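Local coordinates for glutamate racemase (Bacillus anthracis, PDB 2DWU), which belongs to the Asp/Glu/hydantoin racemase family, an alpha/beta fold with two parallel beta sheets, at residues Phe59-Gln67 and Val262-Lys270; Asp14-Val22 and Phe248-Leu256. All coordinates share one frame; numbering follows the deposited sequence. Where two conformers were deposited one is given.

Interaction 1: Phe59-Gln67 and Val262-Lys270; sequences FEMVEFLKQ and VDCVDLPVK. With K (potassium ion), chain G.
F64, on helix 51-65, packs against residues 265-270, the segment after strand 262-264. Its CB meets V269 CG2 at 3.7 Å and, a little farther off, L267 CD2. With CG anti to the backbone N (chi1 169°), the ring is turned toward V265; V265 CG2 then lies 3.7 Å from CD1 and as far from CE1, approaching the ring obliquely, whereas V269 CG2 sits at the ring edge. V269 spans F64 and Q67, CG2 against the first and CG1 against the second. One turn earlier on the helix, M61 CG meets L267 CD1 at 3.6 Å. The extended side chain of E60 runs alongside P268, which follows a cis peptide bond, and its OE2 lies 3.8 Å from P268 CB; OE1 is in a salt bridge with R43 NH2. The polar link between the backbones is water 1, which donates to E60 O (2.8 Å) and accepts from V269 N (2.9 Å). D266 OD2 binds the potassium ion at 2.8 Å; V265 O, T242 O and waters 2 and 3 complete the site as modelled. The chain thus leaves strand 262-264, an outermost strand of the six-stranded parallel sheet, and passes along helix 51-65; M61 and V265 both reach I38 of strand 35-39, and F64 meets F240 of strand 238-241 edge-to-face.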
loop_
_atom_site.group_PDB
_atom_site.type_symbol
_atom_site.label_atom_id
_atom_site.label_comp_id
_atom_site.label_asym_id
_atom_site.label_seq_id
_atom_site.Cartn_x
_atom_site.Cartn_y
_atom_site.Cartn_z
ATOM N N PHE B 59 -25.283 -8.768 5.306
ATOM C CA PHE B 59 -25.507 -10.024 4.609
ATOM C C PHE B 59 -26.630 -9.925 3.584
ATOM O O PHE B 59 -26.617 -10.647 2.581
ATOM C CB PHE B 59 -25.730 -11.166 5.600
ATOM C CG PHE B 59 -24.445 -11.823 6.028
ATOM C CD1 PHE B 59 -23.818 -11.462 7.222
ATOM C CD2 PHE B 59 -23.807 -12.736 5.189
ATOM C CE1 PHE B 59 -22.579 -11.990 7.574
ATOM C CE2 PHE B 59 -22.565 -13.273 5.529
ATOM C CZ PHE B 59 -21.944 -12.898 6.726
ATOM N N GLU B 60 -27.604 -9.049 3.819
ATOM C CA GLU B 60 -28.675 -8.827 2.846
ATOM C C GLU B 60 -28.063 -8.158 1.599
ATOM O O GLU B 60 -28.436 -8.471 0.480
ATOM C CB GLU B 60 -29.773 -7.921 3.419
ATOM C CG GLU B 60 -30.520 -8.539 4.577
ATOM C CD GLU B 60 -31.771 -7.774 4.953
ATOM O OE1 GLU B 60 -31.923 -6.596 4.539
ATOM O OE2 GLU B 60 -32.618 -8.353 5.678
ATOM N N MET B 61 -27.120 -7.238 1.786
ATOM C CA MET B 61 -26.492 -6.606 0.628
ATOM C C MET B 61 -25.625 -7.613 -0.122
ATOM O O MET B 61 -25.528 -7.558 -1.345
ATOM C CB MET B 61 -25.632 -5.388 1.035
ATOM C CG MET B 61 -26.459 -4.165 1.386
ATOM S SD MET B 61 -25.501 -2.676 1.619
ATOM C CE MET B 61 -24.873 -2.897 3.317
ATOM N N VAL B 62 -24.979 -8.520 0.605
ATOM C CA VAL B 62 -24.141 -9.525 -0.057
ATOM C C VAL B 62 -25.024 -10.428 -0.929
ATOM O O VAL B 62 -24.625 -10.808 -2.029
ATOM C CB VAL B 62 -23.358 -10.385 0.962
ATOM C CG1 VAL B 62 -22.684 -11.581 0.257
ATOM C CG2 VAL B 62 -22.295 -9.523 1.640
ATOM N N GLU B 63 -26.222 -10.752 -0.446
ATOM C CA GLU B 63 -27.136 -11.593 -1.217
ATOM C C GLU B 63 -27.498 -10.903 -2.515
ATOM O O GLU B 63 -27.637 -11.557 -3.554
ATOM C CB GLU B 63 -28.412 -11.904 -0.420
ATOM C CG GLU B 63 -28.210 -13.001 0.608
ATOM C CD GLU B 63 -27.592 -14.257 -0.000
ATOM O OE1 GLU B 63 -28.232 -14.859 -0.893
ATOM O OE2 GLU B 63 -26.469 -14.635 0.407
ATOM N N PHE B 64 -27.654 -9.580 -2.465
ATOM C CA PHE B 64 -27.955 -8.820 -3.658
ATOM C C PHE B 64 -26.773 -8.871 -4.622
ATOM O O PHE B 64 -26.941 -9.106 -5.826
ATOM C CB PHE B 64 -28.245 -7.353 -3.312
ATOM C CG PHE B 64 -28.306 -6.457 -4.521
ATOM C CD1 PHE B 64 -29.402 -6.484 -5.373
ATOM C CD2 PHE B 64 -27.231 -5.629 -4.841
ATOM C CE1 PHE B 64 -29.429 -5.701 -6.533
ATOM C CE2 PHE B 64 -27.248 -4.845 -5.993
ATOM C CZ PHE B 64 -28.353 -4.882 -6.844
ATOM N N LEU B 65 -25.569 -8.635 -4.106
ATOM C CA LEU B 65 -24.383 -8.622 -4.959
ATOM C C LEU B 65 -24.059 -9.979 -5.577
ATOM O O LEU B 65 -23.448 -10.047 -6.646
ATOM C CB LEU B 65 -23.172 -8.097 -4.163
ATOM C CG LEU B 65 -23.258 -6.610 -3.799
ATOM C CD1 LEU B 65 -22.061 -6.226 -2.893
ATOM C CD2 LEU B 65 -23.262 -5.743 -5.067
ATOM N N LYS B 66 -24.487 -11.053 -4.923
ATOM C CA LYS B 66 -24.212 -12.400 -5.417
ATOM C C LYS B 66 -24.921 -12.699 -6.729
ATOM O O LYS B 66 -24.636 -13.710 -7.378
ATOM C CB LYS B 66 -24.593 -13.438 -4.363
ATOM C CG LYS B 66 -23.509 -13.699 -3.359
ATOM C CD LYS B 66 -24.022 -14.580 -2.229
ATOM C CE LYS B 66 -22.865 -15.169 -1.455
ATOM N NZ LYS B 66 -22.072 -16.108 -2.312
ATOM N N GLN B 67 -25.837 -11.822 -7.123
ATOM C CA GLN B 67 -26.556 -11.998 -8.376
ATOM C C GLN B 67 -25.633 -11.638 -9.542
ATOM O O GLN B 67 -25.923 -11.945 -10.705
ATOM C CB GLN B 67 -27.810 -11.122 -8.377
ATOM C CG GLN B 67 -28.739 -11.441 -7.200
ATOM C CD GLN B 67 -29.972 -10.546 -7.162
ATOM O OE1 GLN B 67 -29.873 -9.335 -6.949
ATOM N NE2 GLN B 67 -31.147 -11.143 -7.382
ATOM N N VAL B 262 -27.593 5.007 -11.613
ATOM C CA VAL B 262 -28.168 4.608 -10.326
ATOM C C VAL B 262 -29.540 3.953 -10.456
ATOM O O VAL B 262 -30.421 4.464 -11.162
ATOM C CB VAL B 262 -28.326 5.800 -9.354
ATOM C CG1 VAL B 262 -28.739 5.270 -7.979
ATOM C CG2 VAL B 262 -27.019 6.573 -9.238
ATOM N N ASP B 263 -29.711 2.822 -9.786
ATOM C CA ASP B 263 -30.981 2.098 -9.804
ATOM C C ASP B 263 -31.426 1.762 -8.383
ATOM O O ASP B 263 -30.602 1.686 -7.465
ATOM C CB ASP B 263 -30.863 0.813 -10.626
ATOM C CG ASP B 263 -30.880 1.080 -12.122
ATOM O OD1 ASP B 263 -29.825 0.989 -12.759
ATOM O OD2 ASP B 263 -31.969 1.396 -12.656
ATOM N N CYS B 264 -32.732 1.557 -8.218
ATOM C CA CYS B 264 -33.316 1.233 -6.915
ATOM C C CYS B 264 -33.282 -0.269 -6.666
ATOM O O CYS B 264 -33.297 -1.077 -7.602
ATOM C CB CYS B 264 -34.766 1.725 -6.851
ATOM S SG CYS B 264 -35.823 0.962 -8.103
ATOM N N VAL B 265 -33.233 -0.652 -5.400
ATOM C CA VAL B 265 -33.206 -2.054 -5.034
ATOM C C VAL B 265 -33.920 -2.198 -3.705
ATOM O O VAL B 265 -33.891 -1.274 -2.895
ATOM C CB VAL B 265 -31.751 -2.572 -4.872
ATOM C CG1 VAL B 265 -30.941 -1.598 -4.032
ATOM C CG2 VAL B 265 -31.748 -3.936 -4.197
ATOM N N ASP B 266 -34.579 -3.338 -3.506
ATOM C CA ASP B 266 -35.266 -3.634 -2.254
ATOM C C ASP B 266 -34.551 -4.775 -1.552
ATOM O O ASP B 266 -34.267 -5.810 -2.166
ATOM C CB ASP B 266 -36.716 -4.088 -2.493
ATOM C CG ASP B 266 -37.657 -2.946 -2.770
ATOM O OD1 ASP B 266 -38.836 -3.212 -3.083
ATOM O OD2 ASP B 266 -37.246 -1.780 -2.676
ATOM N N LEU B 267 -34.267 -4.595 -0.269
ATOM C CA LEU B 267 -33.637 -5.652 0.513
ATOM C C LEU B 267 -34.657 -6.027 1.572
ATOM O O LEU B 267 -35.391 -5.165 2.047
ATOM C CB LEU B 267 -32.355 -5.155 1.188
ATOM C CG LEU B 267 -31.271 -4.651 0.233
ATOM C CD1 LEU B 267 -30.091 -4.128 1.048
ATOM C CD2 LEU B 267 -30.840 -5.768 -0.707
ATOM N N PRO B 268 -34.749 -7.321 1.928
ATOM C CA PRO B 268 -33.971 -8.445 1.405
ATOM C C PRO B 268 -34.424 -8.817 -0.002
ATOM O O PRO B 268 -35.583 -8.601 -0.367
ATOM C CB PRO B 268 -34.240 -9.555 2.425
ATOM C CG PRO B 268 -35.627 -9.247 2.890
ATOM C CD PRO B 268 -35.594 -7.750 3.060
ATOM N N VAL B 269 -33.505 -9.375 -0.783
ATOM C CA VAL B 269 -33.782 -9.779 -2.159
ATOM C C VAL B 269 -34.856 -10.855 -2.258
ATOM O O VAL B 269 -34.982 -11.701 -1.373
ATOM C CB VAL B 269 -32.501 -10.313 -2.855
ATOM C CG1 VAL B 269 -32.843 -10.889 -4.223
ATOM C CG2 VAL B 269 -31.490 -9.185 -3.005
ATOM N N LYS B 270 -35.608 -10.802 -3.358
ATOM C CA LYS B 270 -36.691 -11.734 -3.678
ATOM C C LYS B 270 -37.672 -11.960 -2.542
ATOM O O LYS B 270 -37.483 -11.354 -1.463
ATOM C CB LYS B 270 -36.126 -13.079 -4.150
ATOM C CG LYS B 270 -35.291 -13.824 -3.118
ATOM C CD LYS B 270 -34.647 -15.072 -3.702
ATOM C CE LYS B 270 -33.658 -14.736 -4.820
ATOM N NZ LYS B 270 -34.307 -14.118 -6.015
HETATM K K K G . -35.783 -0.087 -0.942
HETATM O O HOH W 1 -30.976 -9.730 0.516
HETATM O O HOH W 2 -34.666 -2.097 0.904
HETATM O O HOH W 3 -37.280 -1.607 1.532
#

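Interaction 2: Asp14-Val22 and Phe248-Leu256; sequences DSGVGGLTV and FEHIAERWL. With DGL (D-glutamic acid), chain H.
G16-T21, a glycine-rich loop running into helix 20-29, lies against one side of helix 248-256, the backbones coming nearest at V17 and F248, with 6.8 Å between their CA atoms. A type I turn from V17 to L20 leads into the helix. In the modelled conformer, one of two for V17, CG1 lies over one face of the F248 ring, 3.8 Å from the centroid and 29° off the normal, a CH-pi contact; in the same conformer CG2 touches I251 CD1. A chi1 of -164° swings the F248 ring away from its own amide and toward the loop, where G16 O lies at the ring edge beside CE1; that carbonyl is hydrogen-bonded to Y37 OH. L20 faces helix 248-256, CD1 resting on A252 CB at 3.6 Å and CD2 lying obliquely to the F248 ring. W255 closes the far end, its indole edge against the glycine backbone with CZ3 3.6 Å from G18 CA, while I251 CG2 covers one indole face. On the ligand side, D14 OD2 accepts from G16 N, an Asx turn, and from G19 N (2.8 Å), the two donors arriving from opposite faces of the carboxylate. This grip orients D14, whose OD1 takes a weak bond from the amino group of D-glutamic acid; S15 OG donates to OE2 of the ligand (2.6 Å). A glycine-rich loop between strand 9-14 and helix 20-29 thus forms part of the ligand pocket at the C-terminal end of a parallel strand, as is common in alpha/beta folds.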
loop_
_atom_site.group_PDB
_atom_site.type_symbol
_atom_site.label_atom_id
_atom_site.label_comp_id
_atom_site.label_asym_id
_atom_site.label_seq_id
_atom_site.Cartn_x
_atom_site.Cartn_y
_atom_site.Cartn_z
ATOM N N ASP B 14 -21.927 -0.553 1.082
ATOM C CA ASP B 14 -21.798 0.537 2.035
ATOM C C ASP B 14 -23.166 0.799 2.630
ATOM O O ASP B 14 -24.168 0.324 2.120
ATOM C CB ASP B 14 -21.306 1.793 1.301
ATOM C CG ASP B 14 -21.144 2.977 2.250
ATOM O OD1 ASP B 14 -20.438 2.819 3.273
ATOM O OD2 ASP B 14 -21.727 4.055 2.007
ATOM N N SER B 15 -23.205 1.565 3.708
ATOM C CA SER B 15 -24.472 1.908 4.308
ATOM C C SER B 15 -25.240 2.954 3.493
ATOM O O SER B 15 -26.435 3.128 3.722
ATOM C CB SER B 15 -24.240 2.443 5.722
ATOM O OG SER B 15 -23.574 3.702 5.698
ATOM N N GLY B 16 -24.576 3.642 2.552
ATOM C CA GLY B 16 -25.251 4.670 1.773
ATOM C C GLY B 16 -24.423 5.282 0.664
ATOM O O GLY B 16 -23.955 4.563 -0.224
ATOM N N VAL B 17 -24.254 6.606 0.703
ATOM C CA VAL B 17 -23.475 7.321 -0.301
ATOM C C VAL B 17 -22.005 7.482 0.083
ATOM O O VAL B 17 -21.153 7.621 -0.785
ATOM C CB VAL B 17 -24.047 8.752 -0.598
ATOM C CG1 VAL B 17 -25.327 8.655 -1.388
ATOM C CG2 VAL B 17 -24.305 9.520 0.706
ATOM N N GLY B 18 -21.710 7.448 1.377
ATOM C CA GLY B 18 -20.330 7.640 1.816
ATOM C C GLY B 18 -19.312 6.804 1.069
ATOM O O GLY B 18 -18.208 7.278 0.741
ATOM N N GLY B 19 -19.681 5.540 0.848
ATOM C CA GLY B 19 -18.831 4.598 0.144
ATOM C C GLY B 19 -18.374 5.064 -1.231
ATOM O O GLY B 19 -17.514 4.409 -1.843
ATOM N N LEU B 20 -18.957 6.154 -1.756
ATOM C CA LEU B 20 -18.507 6.655 -3.048
ATOM C C LEU B 20 -17.058 7.131 -2.952
ATOM O O LEU B 20 -16.364 7.206 -3.960
ATOM C CB LEU B 20 -19.385 7.807 -3.565
ATOM C CG LEU B 20 -20.811 7.447 -3.988
ATOM C CD1 LEU B 20 -21.478 8.741 -4.540
ATOM C CD2 LEU B 20 -20.800 6.345 -5.078
ATOM N N THR B 21 -16.585 7.463 -1.751
ATOM C CA THR B 21 -15.176 7.858 -1.640
ATOM C C THR B 21 -14.294 6.655 -1.975
ATOM O O THR B 21 -13.250 6.796 -2.647
ATOM C CB THR B 21 -14.822 8.409 -0.216
ATOM O OG1 THR B 21 -15.158 7.451 0.793
ATOM C CG2 THR B 21 -15.619 9.656 0.060
ATOM N N VAL B 22 -14.716 5.465 -1.525
ATOM C CA VAL B 22 -13.990 4.234 -1.784
ATOM C C VAL B 22 -14.128 3.848 -3.266
ATOM O O VAL B 22 -13.170 3.488 -3.930
ATOM C CB VAL B 22 -14.514 3.093 -0.893
ATOM C CG1 VAL B 22 -13.762 1.804 -1.179
ATOM C CG2 VAL B 22 -14.340 3.467 0.565
ATOM N N PHE B 248 -29.703 9.963 -4.303
ATOM C CA PHE B 248 -28.370 9.388 -4.487
ATOM C C PHE B 248 -27.657 10.018 -5.689
ATOM O O PHE B 248 -26.492 10.401 -5.600
ATOM C CB PHE B 248 -28.476 7.880 -4.694
ATOM C CG PHE B 248 -27.173 7.151 -4.507
ATOM C CD1 PHE B 248 -26.941 6.425 -3.345
ATOM C CD2 PHE B 248 -26.205 7.151 -5.504
ATOM C CE1 PHE B 248 -25.757 5.696 -3.174
ATOM C CE2 PHE B 248 -25.013 6.419 -5.344
ATOM C CZ PHE B 248 -24.798 5.691 -4.177
ATOM N N GLU B 249 -28.362 10.121 -6.813
ATOM C CA GLU B 249 -27.790 10.704 -8.028
ATOM C C GLU B 249 -27.297 12.135 -7.801
ATOM O O GLU B 249 -26.245 12.538 -8.308
ATOM C CB GLU B 249 -28.831 10.690 -9.155
ATOM C CG GLU B 249 -29.119 9.297 -9.718
ATOM C CD GLU B 249 -30.263 9.277 -10.728
ATOM O OE1 GLU B 249 -30.288 8.362 -11.580
ATOM O OE2 GLU B 249 -31.150 10.161 -10.666
ATOM N N HIS B 250 -28.067 12.906 -7.046
ATOM C CA HIS B 250 -27.713 14.291 -6.757
ATOM C C HIS B 250 -26.452 14.421 -5.902
ATOM O O HIS B 250 -25.569 15.230 -6.209
ATOM C CB HIS B 250 -28.897 14.993 -6.070
ATOM C CG HIS B 250 -28.624 16.414 -5.690
ATOM N ND1 HIS B 250 -28.285 17.381 -6.612
ATOM C CD2 HIS B 250 -28.639 17.033 -4.484
ATOM C CE1 HIS B 250 -28.102 18.534 -5.992
ATOM N NE2 HIS B 250 -28.311 18.350 -4.700
ATOM N N ILE B 251 -26.362 13.650 -4.819
ATOM C CA ILE B 251 -25.170 13.709 -3.973
ATOM C C ILE B 251 -23.957 13.213 -4.762
ATOM O O ILE B 251 -22.878 13.803 -4.714
ATOM C CB ILE B 251 -25.298 12.813 -2.718
ATOM C CG1 ILE B 251 -26.457 13.292 -1.843
ATOM C CG2 ILE B 251 -23.982 12.827 -1.945
ATOM C CD1 ILE B 251 -26.728 12.381 -0.658
ATOM N N ALA B 252 -24.147 12.108 -5.479
ATOM C CA ALA B 252 -23.076 11.522 -6.272
ATOM C C ALA B 252 -22.495 12.522 -7.263
ATOM O O ALA B 252 -21.279 12.656 -7.397
ATOM C CB ALA B 252 -23.591 10.303 -7.019
ATOM N N GLU B 253 -23.364 13.231 -7.975
ATOM C CA GLU B 253 -22.856 14.192 -8.938
ATOM C C GLU B 253 -22.062 15.270 -8.218
ATOM O O GLU B 253 -21.047 15.744 -8.725
ATOM C CB GLU B 253 -24.001 14.821 -9.742
ATOM C CG GLU B 253 -23.547 15.942 -10.672
ATOM C CD GLU B 253 -24.620 16.349 -11.679
ATOM O OE1 GLU B 253 -25.795 16.499 -11.281
ATOM O OE2 GLU B 253 -24.281 16.526 -12.868
ATOM N N ARG B 254 -22.507 15.654 -7.025
ATOM C CA ARG B 254 -21.782 16.675 -6.269
ATOM C C ARG B 254 -20.414 16.169 -5.812
ATOM O O ARG B 254 -19.413 16.872 -5.906
ATOM C CB ARG B 254 -22.562 17.092 -5.020
ATOM C CG ARG B 254 -23.949 17.654 -5.266
ATOM C CD ARG B 254 -24.102 19.023 -4.590
ATOM N NE ARG B 254 -23.526 19.062 -3.241
ATOM C CZ ARG B 254 -23.975 18.366 -2.197
ATOM N NH1 ARG B 254 -25.022 17.555 -2.326
ATOM N NH2 ARG B 254 -23.377 18.487 -1.014
ATOM N N TRP B 255 -20.368 14.941 -5.306
ATOM C CA TRP B 255 -19.114 14.383 -4.804
ATOM C C TRP B 255 -18.122 13.983 -5.892
ATOM O O TRP B 255 -16.927 14.281 -5.806
ATOM C CB TRP B 255 -19.417 13.159 -3.931
ATOM C CG TRP B 255 -19.963 13.480 -2.564
ATOM C CD1 TRP B 255 -20.628 14.619 -2.175
ATOM C CD2 TRP B 255 -19.957 12.614 -1.430
ATOM N NE1 TRP B 255 -21.041 14.502 -0.860
ATOM C CE2 TRP B 255 -20.642 13.280 -0.383
ATOM C CE3 TRP B 255 -19.442 11.334 -1.191
ATOM C CZ2 TRP B 255 -20.823 12.702 0.884
ATOM C CZ3 TRP B 255 -19.623 10.765 0.075
ATOM C CH2 TRP B 255 -20.308 11.449 1.088
ATOM N N LEU B 256 -18.632 13.310 -6.920
ATOM C CA LEU B 256 -17.796 12.831 -8.006
ATOM C C LEU B 256 -17.477 13.850 -9.091
ATOM O O LEU B 256 -16.415 13.787 -9.709
ATOM C CB LEU B 256 -18.448 11.609 -8.639
ATOM C CG LEU B 256 -18.711 10.448 -7.682
ATOM C CD1 LEU B 256 -19.379 9.317 -8.440
ATOM C CD2 LEU B 256 -17.404 10.004 -7.036
HETATM N N DGL H . -20.364 4.583 5.995
HETATM C CA DGL H . -20.285 4.757 7.480
HETATM C C DGL H . -18.907 4.462 7.957
HETATM O O DGL H . -18.659 4.236 9.136
HETATM C CB DGL H . -20.675 6.202 7.864
HETATM C CG DGL H . -22.218 6.302 7.801
HETATM C CD DGL H . -22.963 5.432 8.727
HETATM O OE1 DGL H . -23.006 5.606 9.946
HETATM O OE2 DGL H . -23.590 4.418 8.177
HETATM O OXT DGL H . -17.960 4.441 7.060
#

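How the interactions relate
Interaction 2 is a buried contact of the interior, whereas interaction 1 is partly buried and lies nearer the margin, at the last modelled residues of the chain. Both involve the six-stranded sheet. Their segments alternate along the chain, and helix 245-256 of interaction 2 is followed by strand 262-264 of interaction 1. The two meet where V262 packs on F248 and E249, and where M61 SD approaches D14 O. Both rest on apolar packing, but aromatic rings of a helix close on a glycine-rich loop in interaction 2, while a water joins the backbones in interaction 1. Their bound groups differ likewise: potassium beside 262-270, D-glutamic acid in the pocket.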